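Local structure of lantibiotic dehydratase (Microbispora corallina, 5EHK) at residues A8-F12 with E550-Q555; D496-S500 with P789-R793; P528-H532 with R661-P665; H532-T536 with A634-M638. The protein carries out tRNA-dependent dehydration in the biosynthesis of the lantibiotic NAI-107, probably by glutamylating hydroxyl side chains of the precursor peptide and then eliminating glutamate. All blocks are in the same frame, centred on the assembly; numbering follows the deposited sequence.

Contact 1: residues A8-F12 with E550-Q555; sequences AWDVF and ESAARQ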
loop_
_atom_site.group_PDB
_atom_site.type_symbol
_atom_site.label_atom_id
_atom_site.label_comp_id
_atom_site.label_asym_id
_atom_site.label_seq_id
_atom_site.Cartn_x
_atom_site.Cartn_y
_atom_site.Cartn_z
ATOM N N ALA A 8 27.274 29.934 -4.272
ATOM C CA ALA A 8 26.776 30.543 -3.030
ATOM C C ALA A 8 26.689 32.064 -3.136
ATOM O O ALA A 8 27.356 32.687 -3.970
ATOM C CB ALA A 8 27.644 30.148 -1.839
ATOM N N TRP A 9 25.837 32.654 -2.308
ATOM C CA TRP A 9 25.714 34.111 -2.190
ATOM C C TRP A 9 26.970 34.719 -1.589
ATOM O O TRP A 9 27.736 34.024 -0.931
ATOM C CB TRP A 9 24.553 34.459 -1.265
ATOM C CG TRP A 9 23.199 34.427 -1.870
ATOM C CD1 TRP A 9 22.848 33.975 -3.112
ATOM C CD2 TRP A 9 21.997 34.880 -1.252
ATOM N NE1 TRP A 9 21.493 34.134 -3.305
ATOM C CE2 TRP A 9 20.949 34.675 -2.168
ATOM C CE3 TRP A 9 21.710 35.449 -0.015
ATOM C CZ2 TRP A 9 19.638 35.015 -1.886
ATOM C CZ3 TRP A 9 20.410 35.787 0.267
ATOM C CH2 TRP A 9 19.385 35.569 -0.666
ATOM N N ASP A 10 27.165 36.022 -1.769
ATOM C CA ASP A 10 28.305 36.680 -1.137
ATOM C C ASP A 10 28.110 36.715 0.368
ATOM O O ASP A 10 29.040 36.416 1.116
ATOM C CB ASP A 10 28.448 38.135 -1.593
ATOM C CG ASP A 10 28.939 38.269 -3.013
ATOM O OD1 ASP A 10 29.477 37.286 -3.562
ATOM O OD2 ASP A 10 28.822 39.387 -3.557
ATOM N N VAL A 11 26.904 37.082 0.808
ATOM C CA VAL A 11 26.621 37.199 2.236
ATOM C C VAL A 11 25.923 35.958 2.726
ATOM O O VAL A 11 25.388 35.186 1.921
ATOM C CB VAL A 11 25.741 38.409 2.569
ATOM C CG1 VAL A 11 26.398 39.683 2.082
ATOM C CG2 VAL A 11 24.362 38.244 1.956
ATOM N N PHE A 12 25.931 35.773 4.043
ATOM C CA PHE A 12 25.259 34.653 4.670
ATOM C C PHE A 12 24.864 35.041 6.071
ATOM O O PHE A 12 25.342 36.043 6.573
ATOM C CB PHE A 12 26.128 33.385 4.659
ATOM C CG PHE A 12 27.520 33.570 5.210
ATOM C CD1 PHE A 12 27.729 33.795 6.570
ATOM C CD2 PHE A 12 28.624 33.472 4.374
ATOM C CE1 PHE A 12 29.002 33.941 7.076
ATOM C CE2 PHE A 12 29.897 33.617 4.875
ATOM C CZ PHE A 12 30.084 33.855 6.229
ATOM N N GLU A 550 21.453 42.942 0.281
ATOM C CA GLU A 550 21.950 42.006 -0.712
ATOM C C GLU A 550 20.860 40.983 -0.970
ATOM O O GLU A 550 20.547 40.676 -2.127
ATOM C CB GLU A 550 23.238 41.317 -0.282
ATOM C CG GLU A 550 23.619 40.219 -1.264
ATOM C CD GLU A 550 25.020 40.333 -1.826
ATOM O OE1 GLU A 550 25.794 41.221 -1.395
ATOM O OE2 GLU A 550 25.343 39.506 -2.711
ATOM N N SER A 551 20.287 40.464 0.120
ATOM C CA SER A 551 19.165 39.530 0.052
ATOM C C SER A 551 18.017 40.036 -0.829
ATOM O O SER A 551 17.561 39.332 -1.734
ATOM C CB SER A 551 18.643 39.232 1.460
ATOM O OG SER A 551 17.543 38.342 1.431
ATOM N N ALA A 552 17.556 41.254 -0.573
ATOM C CA ALA A 552 16.435 41.797 -1.328
ATOM C C ALA A 552 16.773 41.941 -2.794
ATOM O O ALA A 552 15.903 41.841 -3.654
ATOM C CB ALA A 552 16.003 43.108 -0.771
ATOM N N ALA A 553 18.039 42.193 -3.091
ATOM C CA ALA A 553 18.427 42.435 -4.476
ATOM C C ALA A 553 18.494 41.147 -5.284
ATOM O O ALA A 553 18.122 41.112 -6.457
ATOM C CB ALA A 553 19.750 43.165 -4.523
ATOM N N ARG A 554 19.015 40.106 -4.652
ATOM C CA ARG A 554 19.121 38.787 -5.256
ATOM C C ARG A 554 17.745 38.137 -5.486
ATOM O O ARG A 554 17.477 37.552 -6.548
ATOM C CB ARG A 554 19.993 37.916 -4.384
ATOM C CG ARG A 554 21.357 38.474 -4.239
ATOM C CD ARG A 554 22.199 37.522 -3.475
ATOM N NE ARG A 554 23.622 37.702 -3.717
ATOM C CZ ARG A 554 24.220 37.449 -4.876
ATOM N NH1 ARG A 554 23.512 37.039 -5.937
ATOM N NH2 ARG A 554 25.534 37.622 -4.971
ATOM N N GLN A 555 16.885 38.236 -4.476
ATOM C CA GLN A 555 15.541 37.697 -4.577
ATOM C C GLN A 555 14.729 38.472 -5.616
ATOM O O GLN A 555 13.912 37.888 -6.333
ATOM C CB GLN A 555 14.838 37.665 -3.209
ATOM C CG GLN A 555 15.366 36.598 -2.257
ATOM C CD GLN A 555 14.638 36.613 -0.924
ATOM O OE1 GLN A 555 13.517 36.122 -0.818
ATOM N NE2 GLN A 555 15.273 37.170 0.102
#
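Arg554 lies flat over one face of the Trp9 indole, a cation-pi stack that joins helix 545-556 to a break in strand 6-17. The guanidinium and ring planes are 18° apart, with Arg554 CZ 4.5 Å from the centroid of the five-membered ring. Closer still is Arg554 CD, a CH-pi donor 3.3 Å from that centroid and only 7° off the ring normal. Arginine and tryptophan run in opposite directions; because the Arg554 chain is extended from CG to NE (chi2 -175°), CB sits above the rim of the six-membered ring at CZ2 while the guanidinium reaches the five-membered end. At the far edge of the indole, near its plane, stands Gln555 CG, and Ser551 OG is 3.9 Å from Trp9 CH2. A turn back along the helix, Glu550 holds the guanidinium: its OE2 accepts from Arg554 NE at 2.7 Å, using the lone pair turned away from OE1, and weakly from NH2. Asp10 joins through a long salt bridge, its carboxylate almost perpendicular to the guanidinium. Asp10 OD2 and Glu550 OE2 are 3.6 Å apart, a like-charge approach that Arg554 would partly offset, and Arg383 pairs with Asp10 OD1. Trp9 NE1 donates to Glu791 OE2 of strand 785-792, fixing the turn of the indole. Nearer the helix, on the aliphatic part of the glutamate, Val11 CG2 packs 3.8 Å from Glu550 CG.

Contact 2: residues D496-S500 with P789-R793; sequences DLPNS and PLERR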
loop_
_atom_site.group_PDB
_atom_site.type_symbol
_atom_site.label_atom_id
_atom_site.label_comp_id
_atom_site.label_asym_id
_atom_site.label_seq_id
_atom_site.Cartn_x
_atom_site.Cartn_y
_atom_site.Cartn_z
ATOM N N ASP A 496 17.364 19.800 -14.517
ATOM C CA ASP A 496 16.549 19.572 -13.325
ATOM C C ASP A 496 17.062 20.340 -12.119
ATOM O O ASP A 496 16.542 20.199 -11.008
ATOM C CB ASP A 496 16.493 18.075 -12.995
ATOM C CG ASP A 496 15.756 17.266 -14.054
ATOM O OD1 ASP A 496 15.098 17.891 -14.918
ATOM O OD2 ASP A 496 15.827 16.007 -14.011
ATOM N N LEU A 497 18.100 21.132 -12.325
ATOM C CA LEU A 497 18.678 21.850 -11.211
ATOM C C LEU A 497 17.653 22.817 -10.649
ATOM O O LEU A 497 16.977 23.512 -11.391
ATOM C CB LEU A 497 19.948 22.591 -11.631
ATOM C CG LEU A 497 21.217 21.756 -11.830
ATOM C CD1 LEU A 497 22.216 22.597 -12.578
ATOM C CD2 LEU A 497 21.779 21.294 -10.500
ATOM N N PRO A 498 17.544 22.866 -9.328
ATOM C CA PRO A 498 16.570 23.755 -8.699
ATOM C C PRO A 498 17.019 25.200 -8.805
ATOM O O PRO A 498 18.216 25.437 -9.010
ATOM C CB PRO A 498 16.625 23.329 -7.238
ATOM C CG PRO A 498 18.043 22.876 -7.060
ATOM C CD PRO A 498 18.394 22.185 -8.338
ATOM N N ASN A 499 16.089 26.139 -8.651
ATOM C CA ASN A 499 16.417 27.566 -8.612
ATOM C C ASN A 499 17.329 27.936 -7.446
ATOM O O ASN A 499 18.330 28.605 -7.644
ATOM C CB ASN A 499 15.163 28.432 -8.542
ATOM C CG ASN A 499 14.175 28.128 -9.650
ATOM O OD1 ASN A 499 14.548 27.899 -10.805
ATOM N ND2 ASN A 499 12.892 28.164 -9.306
ATOM N N SER A 500 17.008 27.492 -6.238
ATOM C CA SER A 500 17.828 27.861 -5.091
ATOM C C SER A 500 17.726 26.899 -3.888
ATOM O O SER A 500 16.960 25.952 -3.906
ATOM C CB SER A 500 17.530 29.312 -4.677
ATOM O OG SER A 500 16.294 29.469 -3.987
ATOM N N PRO A 789 22.943 30.510 1.488
ATOM C CA PRO A 789 22.093 30.307 0.305
ATOM C C PRO A 789 22.937 30.004 -0.924
ATOM O O PRO A 789 24.084 30.403 -0.970
ATOM C CB PRO A 789 21.393 31.659 0.133
ATOM C CG PRO A 789 21.485 32.304 1.506
ATOM C CD PRO A 789 22.797 31.859 2.061
ATOM N N LEU A 790 22.372 29.306 -1.898
ATOM C CA LEU A 790 23.045 28.984 -3.151
ATOM C C LEU A 790 21.999 29.017 -4.264
ATOM O O LEU A 790 20.833 28.695 -4.016
ATOM C CB LEU A 790 23.707 27.599 -3.084
ATOM C CG LEU A 790 24.814 27.372 -2.036
ATOM C CD1 LEU A 790 24.225 26.796 -0.783
ATOM C CD2 LEU A 790 25.968 26.483 -2.528
ATOM N N GLU A 791 22.392 29.442 -5.466
ATOM C CA GLU A 791 21.476 29.484 -6.607
ATOM C C GLU A 791 22.044 28.656 -7.732
ATOM O O GLU A 791 23.253 28.427 -7.779
ATOM C CB GLU A 791 21.269 30.910 -7.119
ATOM C CG GLU A 791 20.820 31.911 -6.073
ATOM C CD GLU A 791 20.633 33.320 -6.643
ATOM O OE1 GLU A 791 20.969 33.541 -7.834
ATOM O OE2 GLU A 791 20.100 34.190 -5.910
ATOM N N ARG A 792 21.190 28.213 -8.651
ATOM C CA ARG A 792 21.692 27.574 -9.853
ATOM C C ARG A 792 22.660 28.541 -10.541
ATOM O O ARG A 792 22.310 29.699 -10.788
ATOM C CB ARG A 792 20.537 27.224 -10.774
ATOM C CG ARG A 792 20.941 26.381 -11.978
ATOM C CD ARG A 792 19.736 26.023 -12.875
ATOM N NE ARG A 792 18.933 27.191 -13.237
ATOM C CZ ARG A 792 17.695 27.408 -12.812
ATOM N NH1 ARG A 792 17.104 26.521 -12.027
ATOM N NH2 ARG A 792 17.043 28.503 -13.183
ATOM N N ARG A 793 23.883 28.078 -10.813
ATOM C CA ARG A 793 24.932 28.912 -11.432
ATOM C C ARG A 793 24.509 29.379 -12.834
ATOM O O ARG A 793 24.435 30.576 -13.085
ATOM C CB ARG A 793 26.290 28.162 -11.458
ATOM C CG ARG A 793 27.519 29.003 -11.856
ATOM C CD ARG A 793 28.856 28.241 -11.688
ATOM N NE ARG A 793 29.162 27.992 -10.281
ATOM C CZ ARG A 793 29.806 28.844 -9.486
ATOM N NH1 ARG A 793 30.231 30.005 -9.961
ATOM N NH2 ARG A 793 30.012 28.549 -8.208
#
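Arg792 reaches across to Leu497 and Asn499 where strand 785-792 meets the start of strand 500-508 in an antiparallel sheet pairing. Its main-chain N donates to Asn499 O at 3.1 Å with an N-H...O angle of 163°, next to the non-hydrogen-bonded pair Ser500-Glu791. The side chain then bends at chi3 (51°), turning the edge of the guanidinium to the incoming loop. There NH1 serves two acceptors near the guanidinium plane: Asn499 OD1 at 3.2 Å and, in a weak bond, Leu497 O at 3.1 Å. NH2 adds a second, weak bond to the same Asn499 OD1. Asn499 and Arg792 lie side by side and point the same way, yet their amide and guanidinium planes are 74° apart. The other end of the Asn499 amide is taken up too, ND2 bonding to His561 ND1. NE and NH2 of Arg792 bond Asp794 O and Arg795 O, so the buried guanidinium is held between Leu497 O and Asn499 OD1 across the contact and two carbonyls just downstream of its own strand. Leu497 supplies the apolar side, its CB 3.7 Å from Arg792 CD and its CD1 near Arg792 CG. Past Asn499, Ser500 OG bonds Ala533 N, and Ser500 CA makes a CA-H...O contact of 3.3 Å with Leu790 O.

Contact 3: residues P528-H532 with R661-P665; sequences PGSHH and RLWEP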
loop_
_atom_site.group_PDB
_atom_site.type_symbol
_atom_site.label_atom_id
_atom_site.label_comp_id
_atom_site.label_asym_id
_atom_site.label_seq_id
_atom_site.Cartn_x
_atom_site.Cartn_y
_atom_site.Cartn_z
ATOM N N PRO A 528 16.205 20.942 9.225
ATOM C CA PRO A 528 15.856 21.017 7.801
ATOM C C PRO A 528 16.519 22.185 7.066
ATOM O O PRO A 528 16.773 23.251 7.649
ATOM C CB PRO A 528 14.333 21.191 7.821
ATOM C CG PRO A 528 14.053 21.867 9.109
ATOM C CD PRO A 528 15.074 21.330 10.089
ATOM N N GLY A 529 16.830 21.958 5.791
ATOM C CA GLY A 529 17.282 23.020 4.911
ATOM C C GLY A 529 16.062 23.657 4.266
ATOM O O GLY A 529 14.915 23.374 4.651
ATOM N N SER A 530 16.299 24.475 3.250
ATOM C CA SER A 530 15.219 25.159 2.579
ATOM C C SER A 530 15.340 25.005 1.062
ATOM O O SER A 530 16.372 24.544 0.558
ATOM C CB SER A 530 15.219 26.622 2.985
ATOM O OG SER A 530 15.762 27.413 1.953
ATOM N N HIS A 531 14.286 25.349 0.326
ATOM C CA HIS A 531 14.390 25.294 -1.116
ATOM C C HIS A 531 14.333 26.681 -1.741
ATOM O O HIS A 531 14.181 26.827 -2.959
ATOM C CB HIS A 531 13.308 24.385 -1.671
ATOM C CG HIS A 531 13.528 22.948 -1.327
ATOM N ND1 HIS A 531 14.611 22.229 -1.797
ATOM C CD2 HIS A 531 12.836 22.107 -0.523
ATOM C CE1 HIS A 531 14.567 21.001 -1.308
ATOM N NE2 HIS A 531 13.505 20.904 -0.527
ATOM N N HIS A 532 14.531 27.701 -0.909
ATOM C CA HIS A 532 14.494 29.092 -1.369
ATOM C C HIS A 532 15.635 29.948 -0.816
ATOM O O HIS A 532 15.756 30.125 0.393
ATOM C CB HIS A 532 13.181 29.731 -0.956
ATOM C CG HIS A 532 13.036 31.141 -1.420
ATOM N ND1 HIS A 532 12.663 31.463 -2.709
ATOM C CD2 HIS A 532 13.246 32.314 -0.781
ATOM C CE1 HIS A 532 12.617 32.777 -2.833
ATOM N NE2 HIS A 532 12.973 33.318 -1.680
ATOM N N ARG A 661 14.397 19.021 -9.476
ATOM C CA ARG A 661 14.909 17.942 -8.639
ATOM C C ARG A 661 15.479 18.463 -7.302
ATOM O O ARG A 661 16.388 19.279 -7.288
ATOM C CB ARG A 661 15.946 17.131 -9.406
ATOM C CG ARG A 661 16.626 16.071 -8.578
ATOM C CD ARG A 661 17.376 15.105 -9.453
ATOM N NE ARG A 661 17.833 13.951 -8.691
ATOM C CZ ARG A 661 18.311 12.831 -9.228
ATOM N NH1 ARG A 661 18.407 12.685 -10.555
ATOM N NH2 ARG A 661 18.693 11.854 -8.421
ATOM N N LEU A 662 14.918 18.012 -6.183
ATOM C CA LEU A 662 15.162 18.656 -4.898
ATOM C C LEU A 662 16.127 17.904 -4.002
ATOM O O LEU A 662 15.880 16.760 -3.661
ATOM C CB LEU A 662 13.849 18.806 -4.153
ATOM C CG LEU A 662 12.661 19.465 -4.844
ATOM C CD1 LEU A 662 11.480 19.321 -3.908
ATOM C CD2 LEU A 662 12.939 20.918 -5.103
ATOM N N TRP A 663 17.188 18.578 -3.565
ATOM C CA TRP A 663 18.203 17.970 -2.713
ATOM C C TRP A 663 17.572 17.538 -1.366
ATOM O O TRP A 663 16.553 18.092 -0.939
ATOM C CB TRP A 663 19.333 18.981 -2.479
ATOM C CG TRP A 663 18.936 19.969 -1.459
ATOM C CD1 TRP A 663 18.147 21.064 -1.639
ATOM C CD2 TRP A 663 19.243 19.914 -0.063
ATOM N NE1 TRP A 663 17.955 21.713 -0.439
ATOM C CE2 TRP A 663 18.613 21.026 0.547
ATOM C CE3 TRP A 663 19.986 19.033 0.732
ATOM C CZ2 TRP A 663 18.703 21.284 1.915
ATOM C CZ3 TRP A 663 20.078 19.281 2.093
ATOM C CH2 TRP A 663 19.441 20.403 2.672
ATOM N N GLU A 664 18.159 16.544 -0.703
ATOM C CA GLU A 664 17.718 16.152 0.638
ATOM C C GLU A 664 18.947 15.854 1.447
ATOM O O GLU A 664 20.003 15.576 0.885
ATOM C CB GLU A 664 16.907 14.866 0.585
ATOM C CG GLU A 664 15.725 14.854 -0.329
ATOM C CD GLU A 664 14.867 13.629 -0.109
ATOM O OE1 GLU A 664 15.378 12.633 0.459
ATOM O OE2 GLU A 664 13.688 13.652 -0.521
ATOM N N PRO A 665 18.818 15.849 2.773
ATOM C CA PRO A 665 19.921 15.407 3.629
ATOM C C PRO A 665 20.404 14.006 3.302
ATOM O O PRO A 665 19.746 13.278 2.571
ATOM C CB PRO A 665 19.286 15.401 5.000
ATOM C CG PRO A 665 18.335 16.498 4.942
ATOM C CD PRO A 665 17.743 16.463 3.566
#
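His531 puts one face of its imidazole over Leu662, whose CD2 makes a CH-pi contact 4.2 Å from the ring centroid, displaced toward the rim. Leu662 CB comes up beside it, 3.7 Å from His531 CE1. His531 CE1 also meets the next residue: at the imidazole edge, in the ring plane, Trp663 O lies 3.5 Å away. The imidazole and the five-membered ring of Trp663 meet obliquely, with centroids 4.9 Å apart and planes at 61°. Trp663 CG sits between its backbone N and carbonyl carbon (chi1 78°), which lays the indole along the direction its own chain takes toward Pro665 and brings its N-H edge to the main chain of 528-532. Trp663 NE1 gives Ser530 O a weak but nearly straight bond of 3.4 Å, and Trp663 CZ2 is 3.7 Å from Gly529 CA, both partners lying in the indole plane. The contact thus joins two irregular loops, one following strand 521-524 and the other helix 647-656, beside strand 500-508, whose Leu501 and Leu503 touch Trp663. An ST turn shapes the first loop: Ser530 OG accepts from His532 N, two residues on, at 3.1 Å. Glu502 of that strand bonds the same hydroxyl, and on the other loop Arg661 O takes a bond from Trp394 NE1.

Contact 4: residues H532-T536 with A634-M638; sequences HAGAT and ALPNM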
loop_
_atom_site.group_PDB
_atom_site.type_symbol
_atom_site.label_atom_id
_atom_site.label_comp_id
_atom_site.label_asym_id
_atom_site.label_seq_id
_atom_site.Cartn_x
_atom_site.Cartn_y
_atom_site.Cartn_z
ATOM N N HIS A 532 14.531 27.701 -0.909
ATOM C CA HIS A 532 14.494 29.092 -1.369
ATOM C C HIS A 532 15.635 29.948 -0.816
ATOM O O HIS A 532 15.756 30.125 0.393
ATOM C CB HIS A 532 13.181 29.731 -0.956
ATOM C CG HIS A 532 13.036 31.141 -1.420
ATOM N ND1 HIS A 532 12.663 31.463 -2.709
ATOM C CD2 HIS A 532 13.246 32.314 -0.781
ATOM C CE1 HIS A 532 12.617 32.777 -2.833
ATOM N NE2 HIS A 532 12.973 33.318 -1.680
ATOM N N ALA A 533 16.483 30.470 -1.686
ATOM C CA ALA A 533 17.530 31.407 -1.243
ATOM C C ALA A 533 16.919 32.628 -0.554
ATOM O O ALA A 533 16.186 33.388 -1.190
ATOM C CB ALA A 533 18.362 31.851 -2.416
ATOM N N GLY A 534 17.147 32.789 0.747
ATOM C CA GLY A 534 16.550 33.915 1.458
ATOM C C GLY A 534 15.480 33.553 2.498
ATOM O O GLY A 534 15.108 34.383 3.349
ATOM N N ALA A 535 14.979 32.316 2.439
ATOM C CA ALA A 535 13.887 31.913 3.311
ATOM C C ALA A 535 14.287 31.974 4.778
ATOM O O ALA A 535 13.531 32.489 5.606
ATOM C CB ALA A 535 13.413 30.516 2.953
ATOM N N THR A 536 15.474 31.452 5.095
ATOM C CA THR A 536 15.918 31.418 6.479
ATOM C C THR A 536 16.228 32.827 6.998
ATOM O O THR A 536 15.997 33.135 8.163
ATOM C CB THR A 536 17.165 30.520 6.665
ATOM O OG1 THR A 536 16.860 29.185 6.249
ATOM C CG2 THR A 536 17.597 30.487 8.139
ATOM N N ALA A 634 7.072 31.281 -4.445
ATOM C CA ALA A 634 8.038 30.872 -3.447
ATOM C C ALA A 634 7.450 31.173 -2.079
ATOM O O ALA A 634 6.535 32.008 -1.946
ATOM C CB ALA A 634 9.339 31.610 -3.636
ATOM N N LEU A 635 7.940 30.457 -1.078
ATOM C CA LEU A 635 7.545 30.737 0.282
ATOM C C LEU A 635 8.777 31.298 1.019
ATOM O O LEU A 635 9.662 30.549 1.432
ATOM C CB LEU A 635 6.956 29.490 0.942
ATOM C CG LEU A 635 6.432 29.655 2.371
ATOM C CD1 LEU A 635 5.552 30.888 2.518
ATOM C CD2 LEU A 635 5.709 28.391 2.856
ATOM N N PRO A 636 8.848 32.634 1.158
ATOM C CA PRO A 636 10.069 33.309 1.613
ATOM C C PRO A 636 10.284 33.299 3.118
ATOM O O PRO A 636 10.912 34.222 3.625
ATOM C CB PRO A 636 9.841 34.757 1.178
ATOM C CG PRO A 636 8.737 34.707 0.184
ATOM C CD PRO A 636 7.867 33.596 0.635
ATOM N N ASN A 637 9.815 32.265 3.805
ATOM C CA ASN A 637 10.128 32.075 5.207
ATOM C C ASN A 637 10.304 30.584 5.516
ATOM O O ASN A 637 10.260 29.744 4.623
ATOM C CB ASN A 637 9.025 32.658 6.067
ATOM C CG ASN A 637 7.687 31.968 5.853
ATOM O OD1 ASN A 637 7.558 30.737 6.025
ATOM N ND2 ASN A 637 6.686 32.747 5.453
ATOM N N MET A 638 10.466 30.257 6.788
ATOM C CA MET A 638 10.660 28.885 7.173
ATOM C C MET A 638 9.467 28.331 7.954
ATOM O O MET A 638 9.583 27.334 8.670
ATOM C CB MET A 638 11.955 28.739 7.963
ATOM C CG MET A 638 13.179 28.961 7.129
ATOM S SD MET A 638 13.390 27.692 5.853
ATOM C CE MET A 638 13.658 26.234 6.839
#
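Ala634, at the end of strand 629-634, sets its CB 3.5 Å from His532 ND1, oblique to the imidazole. With CG anti to the backbone N (chi1 -178°), the His532 ring is carried out to this methyl, and its NE2 bonds Gln555 OE1 of helix 545-556. Leu635 points away from the turn and its side chain touches Phe572; its O lies 4.0 Å from Ala535 CB and accepts a weak bond from Asn637 N. Pro636 follows, its CA 4.1 Å from His532 CD2. The surface that these residues meet is a type II beta turn from His532 to Ala535, closed by Ala535 N donating to His532 O. Gly534 occupies its third position with a positive phi (112°), and Glu502 bonds both Gly534 N and Thr536 OG1, tying the turn to strand 500-508. Asn637 passes close to the turn's last residue: its CA makes a CA-H...O contact with Ala535 O, 3.5 Å long, while its own O is 3.7 Å from Ala535 CB. Its side-chain OD1 bonds Val639 N, two residues ahead. Met638, bent at chi2 and chi3, wraps over the same end, with CG 3.7 Å from Thr536 CA and SD 4.0 Å from Ala535 CB.

From the N terminus, strand 6-17 meets helix 545-556 more than 500 residues later, and contact 1 closes that loop. Contact 2 closes another, from 496-500 to 789-793, and crosses contact 1. Contacts 3 and 4 both start from the loop after strand 521-524, share His532, and return at 661-665 and, sooner, at 634-638; both nest inside the loop of contact 2 and cross contact 1. Contact 1 touches contact 2 through the neighbouring strands 6-17 and 785-792 and also touches contacts 3 and 4, while contact 2 touches contact 4. Together they tie the sheet containing those strands to helix 545-556, to the loop after helix 647-656 and to the loop leaving strand 629-634 of a second sheet.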